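Local coordinates for protein protoporphyrinogen oxidase (Exiguobacterium sibiricum, PDB 3LOV) that binds FAD and probably oxidises coproporphyrinogen III to coproporphyrin III with molecular oxygen, a step in coproporphyrin-dependent heme b biosynthesis, at residues T307-T312 and G368-V373; Y338-C343 and A362-P367. All coordinates share one frame; numbering follows the deposited sequence.

Overall arrangement
Both contacts sit on the mixed sheet that borders the flavin, their centres about 8 Å apart. Strands 307-318 and 357-364 are neighbours in it. Contact 2 pairs strand 357-364 with 340-345 on its other side; the chain then runs on through 368-373, which folds back onto strand 307-318 to give contact 1. The two contacts meet directly: Ala311 N lies 2.9 Å from Val364 O, a probable hydrogen bond, and Leu372 CD1 packs against Ser339 CB at 3.4 Å. FAD is reached from the same sheet, by Thr310 of contact 1 in touch with the flavin, while the Phe363 side chain of contact 2 stays about 5 Å from FAD between nearest atoms.

Contact 1 (T307-T312 and G368-V373). With FAD (flavin-adenine dinucleotide), chain B.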
ATOM      1  N   THR A 307       8.622  -0.587 -10.191  1.00 20.56           N
ATOM      2  CA  THR A 307       8.276  -1.177  -8.927  1.00 20.60           C
ATOM      3  C   THR A 307       9.533  -1.564  -8.165  1.00 22.30           C
ATOM      4  O   THR A 307      10.650  -1.546  -8.717  1.00 19.62           O
ATOM      5  CB  THR A 307       7.430  -2.465  -9.131  1.00 22.38           C
ATOM      6  OG1 THR A 307       8.188  -3.399  -9.893  1.00 22.25           O
ATOM      7  CG2 THR A 307       6.046  -2.174  -9.807  1.00 20.37           C
ATOM      8  N   HIS A 308       9.340  -1.921  -6.898  1.00 18.20           N
ATOM      9  CA  HIS A 308      10.356  -2.639  -6.117  1.00 19.11           C
ATOM     10  C   HIS A 308       9.693  -3.784  -5.350  1.00 20.69           C
ATOM     11  O   HIS A 308       8.455  -3.810  -5.186  1.00 21.96           O
ATOM     12  CB  HIS A 308      11.109  -1.661  -5.186  1.00 17.99           C
ATOM     13  CG  HIS A 308      10.300  -1.177  -4.027  1.00 23.72           C
ATOM     14  ND1 HIS A 308       9.473  -0.074  -4.099  1.00 22.99           N
ATOM     15  CD2 HIS A 308      10.186  -1.652  -2.762  1.00 21.79           C
ATOM     16  CE1 HIS A 308       8.881   0.105  -2.933  1.00 29.39           C
ATOM     17  NE2 HIS A 308       9.296  -0.835  -2.102  1.00 21.59           N
ATOM     18  N   SER A 309      10.510  -4.731  -4.887  1.00 22.03           N
ATOM     19  CA  SER A 309      10.053  -5.879  -4.102  1.00 19.95           C
ATOM     20  C   SER A 309      10.277  -5.671  -2.624  1.00 21.07           C
ATOM     21  O   SER A 309      11.224  -5.025  -2.223  1.00 19.33           O
ATOM     22  CB  SER A 309      10.793  -7.167  -4.515  1.00 21.31           C
ATOM     23  OG  SER A 309      10.533  -7.441  -5.875  1.00 20.77           O
ATOM     24  N   THR A 310       9.409  -6.282  -1.830  1.00 19.70           N
ATOM     25  CA  THR A 310       9.445  -6.188  -0.390  1.00 19.45           C
ATOM     26  C   THR A 310       9.374  -7.598   0.189  1.00 20.51           C
ATOM     27  O   THR A 310       8.638  -8.440  -0.331  1.00 20.78           O
ATOM     28  CB  THR A 310       8.228  -5.363   0.171  1.00 21.46           C
ATOM     29  OG1 THR A 310       8.159  -4.075  -0.465  1.00 21.25           O
ATOM     30  CG2 THR A 310       8.337  -5.177   1.711  1.00 20.49           C
ATOM     31  N   ALA A 311      10.160  -7.860   1.230  1.00 16.86           N
ATOM     32  CA  ALA A 311       9.934  -9.017   2.115  1.00 20.07           C
ATOM     33  C   ALA A 311       9.458  -8.554   3.505  1.00 22.27           C
ATOM     34  O   ALA A 311       9.923  -7.527   4.035  1.00 19.67           O
ATOM     35  CB  ALA A 311      11.190  -9.843   2.267  1.00 20.82           C
ATOM     36  N   THR A 312       8.530  -9.305   4.094  1.00 21.96           N
ATOM     37  CA  THR A 312       8.233  -9.147   5.503  1.00 22.40           C
ATOM     38  C   THR A 312       8.832 -10.347   6.237  1.00 24.03           C
ATOM     39  O   THR A 312       8.742 -11.498   5.781  1.00 22.93           O
ATOM     40  CB  THR A 312       6.720  -8.988   5.785  1.00 20.50           C
ATOM     41  OG1 THR A 312       6.026 -10.174   5.388  1.00 22.34           O
ATOM     42  CG2 THR A 312       6.144  -7.757   5.036  1.00 19.70           C
ATOM     43  N   GLY A 368      15.137   0.657  -6.071  1.00 21.58           N
ATOM     44  CA  GLY A 368      16.514   0.698  -6.471  1.00 22.97           C
ATOM     45  C   GLY A 368      17.426  -0.024  -5.505  1.00 25.05           C
ATOM     46  O   GLY A 368      18.628  -0.091  -5.746  1.00 26.88           O
ATOM     47  N   ASN A 369      16.876  -0.622  -4.445  1.00 22.38           N
ATOM     48  CA  ASN A 369      17.694  -1.290  -3.427  1.00 21.67           C
ATOM     49  C   ASN A 369      16.856  -2.344  -2.725  1.00 22.86           C
ATOM     50  O   ASN A 369      16.283  -2.092  -1.672  1.00 22.32           O
ATOM     51  CB  ASN A 369      18.202  -0.191  -2.469  1.00 19.60           C
ATOM     52  CG  ASN A 369      19.044  -0.705  -1.298  1.00 17.95           C
ATOM     53  OD1 ASN A 369      19.491  -1.844  -1.266  1.00 22.89           O
ATOM     54  ND2 ASN A 369      19.252   0.184  -0.303  1.00 16.65           N
ATOM     55  N   ASP A 370      16.713  -3.508  -3.355  1.00 24.21           N
ATOM     56  CA  ASP A 370      15.849  -4.556  -2.813  1.00 24.05           C
ATOM     57  C   ASP A 370      16.416  -5.955  -3.073  1.00 25.47           C
ATOM     58  O   ASP A 370      15.669  -6.952  -3.065  1.00 22.27           O
ATOM     59  CB  ASP A 370      14.427  -4.433  -3.406  1.00 18.90           C
ATOM     60  CG  ASP A 370      14.403  -4.570  -4.916  1.00 25.99           C
ATOM     61  OD1 ASP A 370      15.472  -4.744  -5.493  1.00 25.39           O
ATOM     62  OD2 ASP A 370      13.320  -4.482  -5.538  1.00 26.80           O
ATOM     63  N   HIS A 371      17.732  -6.027  -3.288  1.00 26.05           N
ATOM     64  CA  HIS A 371      18.351  -7.302  -3.661  1.00 26.30           C
ATOM     65  C   HIS A 371      18.162  -8.366  -2.587  1.00 22.93           C
ATOM     66  O   HIS A 371      18.035  -9.529  -2.915  1.00 22.62           O
ATOM     67  CB  HIS A 371      19.857  -7.128  -3.925  1.00 29.40           C
ATOM     68  CG  HIS A 371      20.692  -7.218  -2.694  1.00 31.02           C
ATOM     69  ND1 HIS A 371      20.822  -6.167  -1.809  1.00 32.64           N
ATOM     70  CD2 HIS A 371      21.423  -8.240  -2.186  1.00 36.17           C
ATOM     71  CE1 HIS A 371      21.603  -6.540  -0.811  1.00 43.13           C
ATOM     72  NE2 HIS A 371      21.982  -7.790  -1.018  1.00 32.53           N
ATOM     73  N   LEU A 372      18.190  -7.978  -1.309  1.00 23.92           N
ATOM     74  CA  LEU A 372      17.941  -8.944  -0.217  1.00 26.54           C
ATOM     75  C   LEU A 372      16.671  -9.754  -0.406  1.00 25.87           C
ATOM     76  O   LEU A 372      16.627 -10.894   0.058  1.00 24.95           O
ATOM     77  CB  LEU A 372      17.867  -8.290   1.156  1.00 28.53           C
ATOM     78  CG  LEU A 372      19.165  -8.155   1.938  1.00 35.52           C
ATOM     79  CD1 LEU A 372      18.840  -7.599   3.311  1.00 28.23           C
ATOM     80  CD2 LEU A 372      19.897  -9.503   2.034  1.00 29.47           C
ATOM     81  N   VAL A 373      15.666  -9.179  -1.075  1.00 23.19           N
ATOM     82  CA  VAL A 373      14.365  -9.855  -1.246  1.00 27.18           C
ATOM     83  C   VAL A 373      14.489 -11.114  -2.148  1.00 30.53           C
ATOM     84  O   VAL A 373      13.767 -12.107  -1.961  1.00 31.97           O
ATOM     85  CB  VAL A 373      13.313  -8.886  -1.810  1.00 25.77           C
ATOM     86  CG1 VAL A 373      11.985  -9.552  -1.873  1.00 26.82           C
ATOM     87  CG2 VAL A 373      13.224  -7.644  -0.924  1.00 23.99           C
TER
HETATM   88  PA  FAD B 500      -2.508  -8.623  -6.217  1.00 17.82           P
HETATM   89  O1A FAD B 500      -2.794  -8.801  -4.764  1.00 18.79           O
HETATM   90  O2A FAD B 500      -1.095  -8.564  -6.662  1.00 15.01           O
HETATM   91  O5B FAD B 500      -3.244  -9.785  -7.016  1.00 20.72           O
HETATM   92  C5B FAD B 500      -2.944 -10.098  -8.352  1.00 16.19           C
HETATM   93  C4B FAD B 500      -3.516 -11.491  -8.641  1.00 16.20           C
HETATM   94  O4B FAD B 500      -3.433 -11.792 -10.036  1.00 15.61           O
HETATM   95  C3B FAD B 500      -2.767 -12.554  -7.862  1.00 16.44           C
HETATM   96  O3B FAD B 500      -3.650 -13.459  -7.225  1.00 14.25           O
HETATM   97  C2B FAD B 500      -1.946 -13.198  -8.962  1.00 17.01           C
HETATM   98  O2B FAD B 500      -1.687 -14.539  -8.737  1.00 15.72           O
HETATM   99  C1B FAD B 500      -2.840 -13.053 -10.176  1.00 17.25           C
HETATM  100  N9A FAD B 500      -2.162 -13.125 -11.479  1.00 17.90           N
HETATM  101  C8A FAD B 500      -0.917 -12.703 -11.891  1.00 21.99           C
HETATM  102  N7A FAD B 500      -0.741 -12.993 -13.205  1.00 16.36           N
HETATM  103  C5A FAD B 500      -1.879 -13.612 -13.644  1.00 19.04           C
HETATM  104  C6A FAD B 500      -2.295 -14.114 -14.879  1.00 21.65           C
HETATM  105  N6A FAD B 500      -1.524 -14.017 -15.958  1.00 16.43           N
HETATM  106  N1A FAD B 500      -3.545 -14.699 -14.996  1.00 16.90           N
HETATM  107  C2A FAD B 500      -4.396 -14.750 -13.919  1.00 18.13           C
HETATM  108  N3A FAD B 500      -3.994 -14.228 -12.703  1.00 17.02           N
HETATM  109  C4A FAD B 500      -2.762 -13.695 -12.570  1.00 20.86           C
HETATM  110  N1  FAD B 500      -2.408  -1.728   1.281  1.00 22.22           N
HETATM  111  C2  FAD B 500      -3.104  -1.283   2.370  1.00 22.51           C
HETATM  112  O2  FAD B 500      -4.217  -0.756   2.235  1.00 15.26           O
HETATM  113  N3  FAD B 500      -2.553  -1.400   3.621  1.00 19.80           N
HETATM  114  C4  FAD B 500      -1.328  -1.924   3.820  1.00 23.54           C
HETATM  115  O4  FAD B 500      -0.914  -2.027   4.960  1.00 24.44           O
HETATM  116  C4X FAD B 500      -0.586  -2.351   2.739  1.00 22.14           C
HETATM  117  N5  FAD B 500       0.654  -2.935   2.941  1.00 18.13           N
HETATM  118  C5X FAD B 500       1.372  -3.378   1.827  1.00 26.05           C
HETATM  119  C6  FAD B 500       2.643  -3.936   2.000  1.00 25.58           C
HETATM  120  C7  FAD B 500       3.376  -4.384   0.889  1.00 27.01           C
HETATM  121  C7M FAD B 500       4.735  -4.990   1.082  1.00 27.99           C
HETATM  122  C8  FAD B 500       2.825  -4.309  -0.404  1.00 23.91           C
HETATM  123  C8M FAD B 500       3.587  -4.768  -1.635  1.00 23.18           C
HETATM  124  C9  FAD B 500       1.555  -3.771  -0.587  1.00 18.94           C
HETATM  125  C9A FAD B 500       0.816  -3.293   0.519  1.00 17.41           C
HETATM  126  N10 FAD B 500      -0.462  -2.748   0.338  1.00 16.08           N
HETATM  127  C10 FAD B 500      -1.153  -2.270   1.458  1.00 21.87           C
HETATM  128  C1' FAD B 500      -1.117  -2.599  -1.014  1.00 17.38           C
HETATM  129  C2' FAD B 500      -2.057  -3.808  -1.244  1.00 19.51           C
HETATM  130  O2' FAD B 500      -1.294  -4.957  -1.270  1.00 20.77           O
HETATM  131  C3' FAD B 500      -2.851  -3.718  -2.554  1.00 16.92           C
HETATM  132  O3' FAD B 500      -3.848  -2.729  -2.335  1.00 30.23           O
HETATM  133  C4' FAD B 500      -3.585  -5.012  -2.990  1.00 19.29           C
HETATM  134  O4' FAD B 500      -3.055  -6.226  -2.492  1.00 26.01           O
HETATM  135  C5' FAD B 500      -3.574  -5.174  -4.498  1.00 22.86           C
HETATM  136  O5' FAD B 500      -4.378  -6.273  -4.844  1.00 20.38           O
HETATM  137  P   FAD B 500      -4.585  -6.618  -6.371  1.00 14.00           P
HETATM  138  O1P FAD B 500      -4.709  -5.385  -7.228  1.00 15.72           O
HETATM  139  O2P FAD B 500      -5.633  -7.679  -6.605  1.00 17.71           O
HETATM  140  O3P FAD B 500      -3.155  -7.279  -6.811  1.00 13.66           O
HETATM  141  O   HOH W   1      12.598   0.335  -7.962  1.00 34.50           O
HETATM  142  O   HOH W   2      12.705  -6.763  -7.322  1.00 28.89           O
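Asp370 reaches across to strand 307-312 and takes the backbone amide of Ser309 in an almost perfectly straight hydrogen bond (N to OD2 2.9 Å, N-H...O 178°). The oxygen uses its anti lone pair, the one facing away from OD1. With CG set between the backbone N and the carbonyl carbon (chi1 60°), the carboxylate is brought up to the strand, and OD2 also comes within 3.6 Å of His308 CB. A water strengthens the grip by donating to OD2 while lying 2.7 Å from Ser309 OG, a hydroxyl that is also hydrogen-bonded to Asp408 N on strand 400-411. OD2 therefore accepts two bonds, which should fix the rotation of the carboxylate.

Farther along, Val373 lays both methyls against the strand. CG1, anti to the backbone N (chi1 -175°), touches Ser309 CB at 3.8 Å and extends to Ala311 CB; CG2 rests against Ser309 O, 3.5 Å away. Thr310 turns the other way: its CB and CG2 press on the flavin methyl C7M, the CB at 3.6 Å. Ser309 and Ala311 thus face the loop, while Thr310 between them faces the cofactor and belongs to the FAD pocket, which strand 307-318 of the mixed sheet lines in this member of the flavin-containing amine oxidoreductase family.

Contact 2 (Y338-C343 and A362-P367); sequences YSITAC and AFVGRP
Thr341 and Phe363 hold the centre of this contact through a main-chain bond, Thr341 N to Phe363 O at 2.9 Å, and a second follows from Phe363 N to Ala342 O at 3.0 Å. Around them the packing is close: Ile340 CG2 meets Ala362 CB at 3.8 Å and also touches Val364 CG2, while Thr341 OG1 lies beside Phe363 CB, the two side chains crossing at about a right angle. Ala342 O sits near the plane of the Phe363 ring, at its edge. Cys343 and Ala362 form an antiparallel non-hydrogen-bonded pair with both side chains on one face of the sheet. The Ala342 methyl lies near Phe363 CD1, at 4.4 Å, and the Phe363 side chain touches Thr310 and Thr312 of strand 307-318.

This is the antiparallel pairing of strands 340-345 and 357-364 in the mixed sheet beside the FAD site, interrupted where the chain turns a corner at Thr341. Toward Gly365 and Arg366 the pairing ends, and waters and one long side chain bridge the segments. The Thr341 torsion (chi1 72°) brings OG1 to Phe363 CB and to a water 2.8 Å away that is also close to Gly365 O.

It also turns CG2 onto one face of the partly exposed Arg366 guanidinium, 3.6 Å above the plane and offset toward the rim. An extended chain from CG to NE carries that group alongside 338-343; NH2 bonds to Val332 O on strand 329-332 and to a water, 2.7 Å away, that probably donates to Ile340 O. A leucine in place of Arg366 would probably leave Val332 O and this water without their donor and deprive the Thr341 methyl of the flat surface beneath it. The buried Gly365 adopts backbone angles (126°/127°) at which a CB would jam against the preceding carbonyl oxygen.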
ATOM      1  N   TYR A 338      21.566  -0.308   7.772  1.00 25.88           N
ATOM      2  CA  TYR A 338      20.631  -1.392   8.088  1.00 25.57           C
ATOM      3  C   TYR A 338      19.994  -1.926   6.826  1.00 25.13           C
ATOM      4  O   TYR A 338      19.834  -1.207   5.866  1.00 26.66           O
ATOM      5  CB  TYR A 338      19.517  -0.909   9.032  1.00 26.48           C
ATOM      6  CG  TYR A 338      20.027  -0.366  10.323  1.00 23.28           C
ATOM      7  CD1 TYR A 338      20.370  -1.229  11.359  1.00 27.57           C
ATOM      8  CD2 TYR A 338      20.194   0.984  10.512  1.00 23.70           C
ATOM      9  CE1 TYR A 338      20.856  -0.762  12.558  1.00 29.71           C
ATOM     10  CE2 TYR A 338      20.693   1.474  11.711  1.00 29.55           C
ATOM     11  CZ  TYR A 338      21.018   0.587  12.736  1.00 29.47           C
ATOM     12  OH  TYR A 338      21.518   1.038  13.940  1.00 29.89           O
ATOM     13  N   SER A 339      19.646  -3.199   6.848  1.00 26.74           N
ATOM     14  CA  SER A 339      18.860  -3.814   5.804  1.00 26.62           C
ATOM     15  C   SER A 339      17.372  -3.536   5.962  1.00 27.52           C
ATOM     16  O   SER A 339      16.681  -3.373   4.963  1.00 30.55           O
ATOM     17  CB  SER A 339      19.106  -5.322   5.818  1.00 29.36           C
ATOM     18  OG  SER A 339      20.482  -5.605   5.600  1.00 30.41           O
ATOM     19  N   ILE A 340      16.862  -3.454   7.191  1.00 25.84           N
ATOM     20  CA  ILE A 340      15.439  -3.212   7.385  1.00 26.33           C
ATOM     21  C   ILE A 340      15.015  -1.747   7.190  1.00 27.20           C
ATOM     22  O   ILE A 340      15.709  -0.823   7.613  1.00 26.45           O
ATOM     23  CB  ILE A 340      14.913  -3.761   8.732  1.00 28.27           C
ATOM     24  CG1 ILE A 340      15.447  -3.003   9.950  1.00 28.18           C
ATOM     25  CG2 ILE A 340      15.265  -5.212   8.870  1.00 30.34           C
ATOM     26  CD1 ILE A 340      14.977  -3.659  11.311  1.00 26.10           C
ATOM     27  N   THR A 341      13.864  -1.542   6.546  1.00 23.41           N
ATOM     28  CA  THR A 341      13.331  -0.202   6.330  1.00 21.28           C
ATOM     29  C   THR A 341      12.332   0.210   7.414  1.00 23.08           C
ATOM     30  O   THR A 341      12.043   1.405   7.578  1.00 25.07           O
ATOM     31  CB  THR A 341      12.609  -0.138   4.994  1.00 23.25           C
ATOM     32  OG1 THR A 341      11.394  -0.873   5.106  1.00 23.32           O
ATOM     33  CG2 THR A 341      13.506  -0.776   3.832  1.00 14.82           C
ATOM     34  N   ALA A 342      11.786  -0.772   8.130  1.00 22.52           N
ATOM     35  CA  ALA A 342      10.824  -0.530   9.215  1.00 23.17           C
ATOM     36  C   ALA A 342      10.672  -1.807   9.999  1.00 22.76           C
ATOM     37  O   ALA A 342      11.038  -2.872   9.513  1.00 25.42           O
ATOM     38  CB  ALA A 342       9.438  -0.062   8.671  1.00 21.22           C
ATOM     39  N   CYS A 343      10.187  -1.696  11.227  1.00 22.53           N
ATOM     40  CA  CYS A 343       9.842  -2.852  12.057  1.00 23.34           C
ATOM     41  C   CYS A 343       8.665  -2.503  12.950  1.00 27.98           C
ATOM     42  O   CYS A 343       8.578  -1.376  13.447  1.00 28.32           O
ATOM     43  CB  CYS A 343      10.983  -3.279  12.949  1.00 23.28           C
ATOM     44  SG  CYS A 343      10.645  -4.820  13.873  1.00 29.30           S
ATOM     45  N   ALA A 362       9.570  -7.120  10.544  1.00 21.97           N
ATOM     46  CA  ALA A 362      10.470  -6.226   9.820  1.00 22.88           C
ATOM     47  C   ALA A 362      10.141  -6.245   8.319  1.00 23.49           C
ATOM     48  O   ALA A 362       9.713  -7.250   7.776  1.00 23.46           O
ATOM     49  CB  ALA A 362      11.940  -6.581  10.080  1.00 18.77           C
ATOM     50  N   PHE A 363      10.300  -5.093   7.676  1.00 25.15           N
ATOM     51  CA  PHE A 363      10.174  -4.964   6.228  1.00 22.76           C
ATOM     52  C   PHE A 363      11.559  -4.744   5.624  1.00 23.66           C
ATOM     53  O   PHE A 363      12.419  -4.064   6.228  1.00 22.06           O
ATOM     54  CB  PHE A 363       9.293  -3.770   5.878  1.00 22.61           C
ATOM     55  CG  PHE A 363       7.850  -3.946   6.267  1.00 22.11           C
ATOM     56  CD1 PHE A 363       7.453  -3.837   7.584  1.00 31.04           C
ATOM     57  CD2 PHE A 363       6.886  -4.182   5.303  1.00 31.61           C
ATOM     58  CE1 PHE A 363       6.112  -3.980   7.939  1.00 36.54           C
ATOM     59  CE2 PHE A 363       5.525  -4.330   5.661  1.00 30.57           C
ATOM     60  CZ  PHE A 363       5.152  -4.223   6.954  1.00 29.44           C
ATOM     61  N   VAL A 364      11.775  -5.321   4.443  1.00 19.78           N
ATOM     62  CA  VAL A 364      13.038  -5.185   3.684  1.00 20.79           C
ATOM     63  C   VAL A 364      12.684  -4.895   2.227  1.00 21.92           C
ATOM     64  O   VAL A 364      11.806  -5.558   1.665  1.00 23.71           O
ATOM     65  CB  VAL A 364      13.908  -6.489   3.734  1.00 19.09           C
ATOM     66  CG1 VAL A 364      15.078  -6.392   2.734  1.00 25.64           C
ATOM     67  CG2 VAL A 364      14.458  -6.760   5.158  1.00 17.54           C
ATOM     68  N   GLY A 365      13.359  -3.914   1.620  1.00 20.87           N
ATOM     69  CA  GLY A 365      13.157  -3.578   0.230  1.00 22.53           C
ATOM     70  C   GLY A 365      12.830  -2.110   0.028  1.00 23.09           C
ATOM     71  O   GLY A 365      11.936  -1.588   0.677  1.00 20.71           O
ATOM     72  N   ARG A 366      13.591  -1.450  -0.850  1.00 21.08           N
ATOM     73  CA  ARG A 366      13.340  -0.053  -1.282  1.00 21.72           C
ATOM     74  C   ARG A 366      13.481   0.057  -2.785  1.00 19.83           C
ATOM     75  O   ARG A 366      14.108  -0.811  -3.406  1.00 19.54           O
ATOM     76  CB  ARG A 366      14.392   0.901  -0.671  1.00 19.50           C
ATOM     77  CG  ARG A 366      14.515   0.866   0.835  1.00 19.37           C
ATOM     78  CD  ARG A 366      15.583   1.849   1.240  1.00 25.45           C
ATOM     79  NE  ARG A 366      15.749   1.911   2.677  1.00 25.59           N
ATOM     80  CZ  ARG A 366      15.006   2.659   3.489  1.00 26.62           C
ATOM     81  NH1 ARG A 366      14.046   3.419   3.006  1.00 23.96           N
ATOM     82  NH2 ARG A 366      15.220   2.620   4.790  1.00 24.08           N
ATOM     83  N   PRO A 367      12.968   1.142  -3.375  1.00 20.27           N
ATOM     84  CA  PRO A 367      13.157   1.281  -4.816  1.00 24.04           C
ATOM     85  C   PRO A 367      14.656   1.482  -5.153  1.00 25.20           C
ATOM     86  O   PRO A 367      15.365   2.318  -4.534  1.00 22.13           O
ATOM     87  CB  PRO A 367      12.334   2.524  -5.161  1.00 22.52           C
ATOM     88  CG  PRO A 367      12.217   3.259  -3.844  1.00 27.13           C
ATOM     89  CD  PRO A 367      12.111   2.208  -2.831  1.00 22.95           C
TER
HETATM   90  O   HOH W   3      16.897   0.599   5.574  1.00 28.82           O
HETATM   91  O   HOH W   4      10.523  -2.142   2.767  1.00 23.55           O